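PDB 5X7V: nucleosome assembly protein from Plasmodium falciparum, which probably acts as a histone chaperone of the nucleosome assembly protein family, binding histones for chromatin assembly in the malaria parasite. Local coordinates for residues 91-97 against 108-114; 155-160 against 169-173. All blocks are in the same frame, centred on the assembly; numbering follows the deposited sequence.

Interaction 1 (91-97 against 108-114)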
loop_
_atom_site.group_PDB
_atom_site.type_symbol
_atom_site.label_atom_id
_atom_site.label_comp_id
_atom_site.label_asym_id
_atom_site.label_seq_id
_atom_site.Cartn_x
_atom_site.Cartn_y
_atom_site.Cartn_z
ATOM N N TYR A 91 -8.809 -10.831 -4.970
ATOM C CA TYR A 91 -10.146 -10.250 -4.789
ATOM C C TYR A 91 -11.134 -10.458 -5.948
ATOM O O TYR A 91 -10.759 -10.768 -7.083
ATOM C CB TYR A 91 -10.025 -8.765 -4.539
ATOM C CG TYR A 91 -9.512 -7.987 -5.731
ATOM C CD1 TYR A 91 -8.160 -7.949 -6.034
ATOM C CD2 TYR A 91 -10.380 -7.259 -6.533
ATOM C CE1 TYR A 91 -7.689 -7.216 -7.109
ATOM C CE2 TYR A 91 -9.916 -6.525 -7.608
ATOM C CZ TYR A 91 -8.568 -6.508 -7.890
ATOM O OH TYR A 91 -8.112 -5.773 -8.964
ATOM N N LYS A 92 -12.406 -10.239 -5.632
ATOM C CA LYS A 92 -13.509 -10.437 -6.557
ATOM C C LYS A 92 -14.483 -9.249 -6.462
ATOM O O LYS A 92 -15.061 -8.987 -5.402
ATOM C CB LYS A 92 -14.224 -11.749 -6.238
ATOM C CG LYS A 92 -15.086 -12.281 -7.348
ATOM C CD LYS A 92 -16.372 -12.879 -6.814
ATOM C CE LYS A 92 -16.123 -14.053 -5.890
ATOM N NZ LYS A 92 -15.812 -15.325 -6.658
ATOM N N ILE A 93 -14.665 -8.519 -7.556
ATOM C CA ILE A 93 -15.595 -7.399 -7.538
ATOM C C ILE A 93 -16.837 -7.727 -8.366
ATOM O O ILE A 93 -16.741 -8.294 -9.452
ATOM C CB ILE A 93 -14.945 -6.119 -8.050
ATOM C CG1 ILE A 93 -13.801 -5.696 -7.137
ATOM C CG2 ILE A 93 -15.933 -5.008 -8.088
ATOM C CD1 ILE A 93 -13.059 -4.497 -7.653
ATOM N N THR A 94 -17.997 -7.362 -7.829
ATOM C CA THR A 94 -19.286 -7.785 -8.345
ATOM C C THR A 94 -20.205 -6.574 -8.566
ATOM O O THR A 94 -20.522 -5.841 -7.636
ATOM C CB THR A 94 -19.937 -8.809 -7.369
ATOM O OG1 THR A 94 -19.081 -9.948 -7.225
ATOM C CG2 THR A 94 -21.309 -9.264 -7.845
ATOM N N PHE A 95 -20.612 -6.369 -9.816
ATOM C CA PHE A 95 -21.539 -5.290 -10.186
ATOM C C PHE A 95 -22.944 -5.852 -10.377
ATOM O O PHE A 95 -23.144 -6.731 -11.199
ATOM C CB PHE A 95 -21.094 -4.591 -11.481
ATOM C CG PHE A 95 -19.832 -3.778 -11.346
ATOM C CD1 PHE A 95 -18.713 -4.288 -10.714
ATOM C CD2 PHE A 95 -19.749 -2.513 -11.897
ATOM C CE1 PHE A 95 -17.572 -3.545 -10.613
ATOM C CE2 PHE A 95 -18.594 -1.767 -11.790
ATOM C CZ PHE A 95 -17.513 -2.284 -11.145
ATOM N N ILE A 96 -23.914 -5.368 -9.612
ATOM C CA ILE A 96 -25.280 -5.834 -9.814
ATOM C C ILE A 96 -26.137 -4.685 -10.338
ATOM O O ILE A 96 -26.217 -3.627 -9.713
ATOM C CB ILE A 96 -25.916 -6.419 -8.522
ATOM C CG1 ILE A 96 -24.923 -7.324 -7.784
ATOM C CG2 ILE A 96 -27.149 -7.213 -8.866
ATOM C CD1 ILE A 96 -25.477 -7.956 -6.565
ATOM N N PHE A 97 -26.762 -4.891 -11.496
ATOM C CA PHE A 97 -27.537 -3.843 -12.133
ATOM C C PHE A 97 -29.035 -4.065 -12.027
ATOM O O PHE A 97 -29.508 -5.168 -12.229
ATOM C CB PHE A 97 -27.153 -3.728 -13.597
ATOM C CG PHE A 97 -25.794 -3.141 -13.824
ATOM C CD1 PHE A 97 -24.674 -3.951 -13.887
ATOM C CD2 PHE A 97 -25.634 -1.772 -13.986
ATOM C CE1 PHE A 97 -23.415 -3.399 -14.107
ATOM C CE2 PHE A 97 -24.385 -1.224 -14.202
ATOM C CZ PHE A 97 -23.272 -2.034 -14.265
ATOM N N LEU A 108 -27.188 -9.012 -15.667
ATOM C CA LEU A 108 -27.277 -7.818 -14.842
ATOM C C LEU A 108 -26.279 -7.897 -13.719
ATOM O O LEU A 108 -26.057 -6.914 -13.006
ATOM C CB LEU A 108 -28.689 -7.640 -14.288
ATOM C CG LEU A 108 -29.748 -7.358 -15.345
ATOM C CD1 LEU A 108 -31.118 -7.278 -14.717
ATOM C CD2 LEU A 108 -29.418 -6.094 -16.071
ATOM N N THR A 109 -25.691 -9.086 -13.563
ATOM C CA THR A 109 -24.609 -9.308 -12.616
ATOM C C THR A 109 -23.306 -9.492 -13.375
ATOM O O THR A 109 -23.169 -10.431 -14.147
ATOM C CB THR A 109 -24.864 -10.537 -11.724
ATOM O OG1 THR A 109 -26.057 -10.343 -10.956
ATOM C CG2 THR A 109 -23.688 -10.773 -10.774
ATOM N N LEU A 110 -22.362 -8.582 -13.168
ATOM C CA LEU A 110 -21.033 -8.697 -13.742
ATOM C C LEU A 110 -20.026 -9.060 -12.652
ATOM O O LEU A 110 -19.995 -8.413 -11.604
ATOM C CB LEU A 110 -20.628 -7.389 -14.396
ATOM C CG LEU A 110 -21.622 -6.802 -15.370
ATOM C CD1 LEU A 110 -21.133 -5.458 -15.825
ATOM C CD2 LEU A 110 -21.727 -7.739 -16.523
ATOM N N VAL A 111 -19.207 -10.081 -12.876
ATOM C CA VAL A 111 -18.160 -10.390 -11.904
ATOM C C VAL A 111 -16.785 -10.370 -12.548
ATOM O O VAL A 111 -16.619 -10.678 -13.718
ATOM C CB VAL A 111 -18.371 -11.769 -11.210
ATOM C CG1 VAL A 111 -19.617 -11.758 -10.345
ATOM C CG2 VAL A 111 -18.453 -12.876 -12.243
ATOM N N LYS A 112 -15.794 -9.967 -11.777
ATOM C CA LYS A 112 -14.414 -10.175 -12.177
ATOM C C LYS A 112 -13.604 -10.605 -10.965
ATOM O O LYS A 112 -13.506 -9.881 -9.979
ATOM C CB LYS A 112 -13.825 -8.925 -12.807
ATOM C CG LYS A 112 -12.491 -9.166 -13.443
ATOM C CD LYS A 112 -11.998 -7.899 -14.089
ATOM C CE LYS A 112 -10.701 -8.167 -14.813
ATOM N NZ LYS A 112 -10.286 -7.044 -15.675
ATOM N N HIS A 113 -13.050 -11.806 -11.055
ATOM C CA HIS A 113 -12.305 -12.434 -9.981
ATOM C C HIS A 113 -10.835 -12.469 -10.406
ATOM O O HIS A 113 -10.499 -12.932 -11.490
ATOM C CB HIS A 113 -12.893 -13.826 -9.701
ATOM C CG HIS A 113 -12.182 -14.604 -8.642
ATOM N ND1 HIS A 113 -12.623 -15.836 -8.204
ATOM C CD2 HIS A 113 -11.051 -14.340 -7.947
ATOM C CE1 HIS A 113 -11.797 -16.292 -7.279
ATOM N NE2 HIS A 113 -10.831 -15.403 -7.108
ATOM N N VAL A 114 -9.967 -11.963 -9.539
ATOM C CA VAL A 114 -8.563 -11.725 -9.869
ATOM C C VAL A 114 -7.575 -12.366 -8.889
ATOM O O VAL A 114 -7.792 -12.314 -7.673
ATOM C CB VAL A 114 -8.301 -10.204 -9.911
ATOM C CG1 VAL A 114 -6.840 -9.909 -10.120
ATOM C CG2 VAL A 114 -9.170 -9.559 -10.976
#

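Interaction 2 (155-160 against 169-173)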
loop_
_atom_site.group_PDB
_atom_site.type_symbol
_atom_site.label_atom_id
_atom_site.label_comp_id
_atom_site.label_asym_id
_atom_site.label_seq_id
_atom_site.Cartn_x
_atom_site.Cartn_y
_atom_site.Cartn_z
ATOM N N TRP A 155 -12.129 6.555 -22.538
ATOM C CA TRP A 155 -12.292 5.107 -22.629
ATOM C C TRP A 155 -13.599 4.772 -21.956
ATOM O O TRP A 155 -14.211 5.657 -21.345
ATOM C CB TRP A 155 -11.147 4.389 -21.926
ATOM C CG TRP A 155 -11.110 4.727 -20.453
ATOM C CD1 TRP A 155 -11.017 5.977 -19.903
ATOM C CD2 TRP A 155 -11.183 3.814 -19.354
ATOM N NE1 TRP A 155 -11.018 5.895 -18.537
ATOM C CE2 TRP A 155 -11.119 4.578 -18.170
ATOM C CE3 TRP A 155 -11.296 2.423 -19.253
ATOM C CZ2 TRP A 155 -11.166 4.007 -16.904
ATOM C CZ3 TRP A 155 -11.332 1.850 -17.992
ATOM C CH2 TRP A 155 -11.272 2.643 -16.832
ATOM N N SER A 156 -14.017 3.510 -22.018
ATOM C CA SER A 156 -15.213 3.079 -21.280
ATOM C C SER A 156 -14.869 2.193 -20.078
ATOM O O SER A 156 -14.189 1.180 -20.214
ATOM C CB SER A 156 -16.162 2.333 -22.205
ATOM O OG SER A 156 -17.267 1.809 -21.507
ATOM N N ILE A 157 -15.346 2.574 -18.898
ATOM C CA ILE A 157 -15.126 1.792 -17.681
ATOM C C ILE A 157 -15.455 0.309 -17.856
ATOM O O ILE A 157 -14.824 -0.543 -17.251
ATOM C CB ILE A 157 -15.954 2.352 -16.508
ATOM C CG1 ILE A 157 -15.455 1.792 -15.176
ATOM C CG2 ILE A 157 -17.439 2.090 -16.706
ATOM C CD1 ILE A 157 -15.838 2.640 -13.969
ATOM N N PHE A 158 -16.417 0.002 -18.712
ATOM C CA PHE A 158 -16.825 -1.363 -18.937
ATOM C C PHE A 158 -15.821 -2.118 -19.778
ATOM O O PHE A 158 -15.971 -3.322 -19.959
ATOM C CB PHE A 158 -18.184 -1.412 -19.602
ATOM C CG PHE A 158 -19.277 -0.918 -18.734
ATOM C CD1 PHE A 158 -19.739 -1.695 -17.695
ATOM C CD2 PHE A 158 -19.853 0.322 -18.952
ATOM C CE1 PHE A 158 -20.731 -1.252 -16.880
ATOM C CE2 PHE A 158 -20.853 0.766 -18.147
ATOM C CZ PHE A 158 -21.291 -0.032 -17.100
ATOM N N GLU A 159 -14.797 -1.427 -20.277
ATOM C CA GLU A 159 -13.650 -2.103 -20.891
ATOM C C GLU A 159 -12.815 -2.851 -19.859
ATOM O O GLU A 159 -11.929 -3.632 -20.215
ATOM C CB GLU A 159 -12.747 -1.119 -21.628
ATOM C CG GLU A 159 -13.407 -0.442 -22.789
ATOM C CD GLU A 159 -12.408 0.274 -23.648
ATOM O OE1 GLU A 159 -11.516 -0.428 -24.188
ATOM O OE2 GLU A 159 -12.505 1.521 -23.772
ATOM N N TRP A 160 -13.087 -2.588 -18.583
ATOM C CA TRP A 160 -12.378 -3.243 -17.506
ATOM C C TRP A 160 -12.790 -4.709 -17.379
ATOM O O TRP A 160 -12.064 -5.513 -16.794
ATOM C CB TRP A 160 -12.602 -2.504 -16.186
ATOM C CG TRP A 160 -11.866 -3.179 -15.068
ATOM C CD1 TRP A 160 -10.514 -3.289 -14.934
ATOM C CD2 TRP A 160 -12.436 -3.862 -13.953
ATOM N NE1 TRP A 160 -10.206 -3.996 -13.805
ATOM C CE2 TRP A 160 -11.369 -4.361 -13.183
ATOM C CE3 TRP A 160 -13.742 -4.098 -13.527
ATOM C CZ2 TRP A 160 -11.571 -5.092 -12.015
ATOM C CZ3 TRP A 160 -13.938 -4.819 -12.356
ATOM C CH2 TRP A 160 -12.860 -5.303 -11.617
ATOM N N LYS A 169 -4.357 1.658 -19.234
ATOM C CA LYS A 169 -5.801 1.753 -19.053
ATOM C C LYS A 169 -6.162 1.382 -17.615
ATOM O O LYS A 169 -5.924 0.246 -17.192
ATOM C CB LYS A 169 -6.523 0.847 -20.057
ATOM C CG LYS A 169 -8.038 0.952 -20.077
ATOM C CD LYS A 169 -8.615 -0.299 -20.719
ATOM C CE LYS A 169 -7.975 -0.503 -22.087
ATOM N NZ LYS A 169 -8.566 -1.621 -22.869
ATOM N N PRO A 170 -6.748 2.348 -16.876
ATOM C CA PRO A 170 -7.012 2.346 -15.430
ATOM C C PRO A 170 -7.531 1.030 -14.847
ATOM O O PRO A 170 -8.562 0.509 -15.256
ATOM C CB PRO A 170 -8.068 3.444 -15.278
ATOM C CG PRO A 170 -7.739 4.401 -16.339
ATOM C CD PRO A 170 -7.272 3.574 -17.507
ATOM N N ASP A 171 -6.787 0.511 -13.879
ATOM C CA ASP A 171 -7.213 -0.640 -13.098
ATOM C C ASP A 171 -8.377 -0.280 -12.159
ATOM O O ASP A 171 -8.160 0.125 -11.009
ATOM C CB ASP A 171 -6.034 -1.177 -12.296
ATOM C CG ASP A 171 -6.197 -2.631 -11.938
ATOM O OD1 ASP A 171 -7.357 -3.109 -11.931
ATOM O OD2 ASP A 171 -5.160 -3.292 -11.681
ATOM N N VAL A 172 -9.602 -0.420 -12.671
ATOM C CA VAL A 172 -10.823 -0.076 -11.932
ATOM C C VAL A 172 -10.925 -0.953 -10.698
ATOM O O VAL A 172 -11.377 -0.513 -9.643
ATOM C CB VAL A 172 -12.103 -0.232 -12.801
ATOM C CG1 VAL A 172 -13.349 0.055 -11.984
ATOM C CG2 VAL A 172 -12.045 0.689 -13.996
ATOM N N GLY A 173 -10.465 -2.191 -10.841
ATOM C CA GLY A 173 -10.340 -3.100 -9.719
ATOM C C GLY A 173 -9.479 -2.568 -8.596
ATOM O O GLY A 173 -9.914 -2.523 -7.449
#

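Interaction 1 (91-97 against 108-114)
Phe97 and Leu110 meet on the buried side of two antiparallel strands: CE1 at the rim of the phenyl ring comes 3.5 Å from CD1 of Leu110, the two side chains slanting across each other. At the edge of the same ring, near its plane, lies the carbonyl O of Leu108, which also accepts a hydrogen bond from the backbone N of Phe97. Leu108, just before its strand, lays its CD2 methyl 4.1 Å from CB of Phe97. At the far end of the buried face, the Tyr91 ring has Val114 CB over one face, with Tyr91 CE1 4.1 Å from Val114 CG1. CG of Tyr91 sits between its own backbone N and carbonyl carbon (chi1 67°), which brings the end of the ring closer to the neighbouring strand. Between these ends the side chains of Phe95 and Leu110 meet at their CB atoms, while Ile93 faces helix 172-180. These are largely apolar groups suited to a covered face. Lys112 is the charged exception: its fully extended chain runs off the strand to the carbonyl O atoms of Trp160 and Thr162.

Together the segments form a beta hairpin, the two inner strands of the domain's four-stranded antiparallel sheet. Hydrogen-bonded pairs Tyr91-Val114, Ile93-Lys112 and Phe95-Leu110 alternate with non-hydrogen-bonded ones, and in the central one N of Ile93 donates to O of Lys112 at 3.0 Å.

The other face is partly exposed and mixed in polarity, and most of its side chains cover less of each other. Beta-branched Thr94 and Val111 lie side by side, OG1 of Thr94 3.6 Å from CG1 of Val111, and OG1 of Thr109 lies beside CG2 of Ile96. Lys92 rests its CG methylene on CB of His113 at 3.6 Å; beyond that contact, His113 ND1 is hydrogen-bonded to the carboxylate of Glu125.

Interaction 2 (155-160 against 169-173)
Trp160 lays its indole against Val172 and Gly173 at the start of a helix. CB stands 3.9 Å from the CG2 methyl of Val172. CG lies beneath CB of the same valine at 3.7 Å; this methine sits over the five-membered ring, 17° off its normal, as a CH-pi contact. CD2 is under that CB as well, and CD1 comes nearest to N of Val172. NE1 approaches OD1 of Asp171 to 3.5 Å, with the ring and carboxylate planes turned 44° apart. CE2 sits at N of Gly173. CZ2 reaches CA of Gly173 at 3.3 Å and CH2 also faces that CA, the indole lying directly on helix backbone where glycine brings no side chain. With CG anti to the backbone N (chi1 -180°), the ring is carried across to this helix start.

Val172 serves a second tryptophan. Its CG2 meets CH2 of Trp155 at the ring edge, 3.5 Å away, and also touches CG1 of Ile157. One face of the Trp155 indole receives Pro170, whose CD lies over the six-membered ring; the opposite face looks onto the backbone N of Ile157. Proline suits this place, being a compact, rigid, puckered ring whose slightly polarised C-H groups can lie on an indole face.

Around this apolar centre the polar groups have defined roles. Glu159 OE2 takes the backbone N of Ser156 in a nearly straight bond of 3.1 Å, using its anti lone pair and bracing the 3-10 turn 157-160. Its other oxygen, OE1, makes a weak salt bridge of 3.4 Å with NZ of Lys169. Asp171 is the N-cap of helix 172-180, and its OD1 weakly accepts the backbone N-H of Glu174. Dispersion and CH-pi contacts therefore appear to carry most of the cohesion, and charge pairing adds a modest, partly exposed contribution.

In the fold
After the long N-terminal helix 2-45 and strand 76-82, the chain enters interaction 1, which closes the loop between strands 91-97 and 109-116. It then runs through strand 121-126 and a long irregular region before interaction 2 closes a second, shorter loop at the start of helix 172-180. The two follow in series, neither enclosing nor crossing the other, with centres about 13 Å apart. In space they meet: the lysine of the hairpin ties it to the 3-10 turn, Phe97 packs on Phe158, and Tyr91 and Ile93 rest on Gly173. The hairpin's buried face is thus partly covered by the 3-10 turn and helix start, joining sheet to helical cover within the NAP domain.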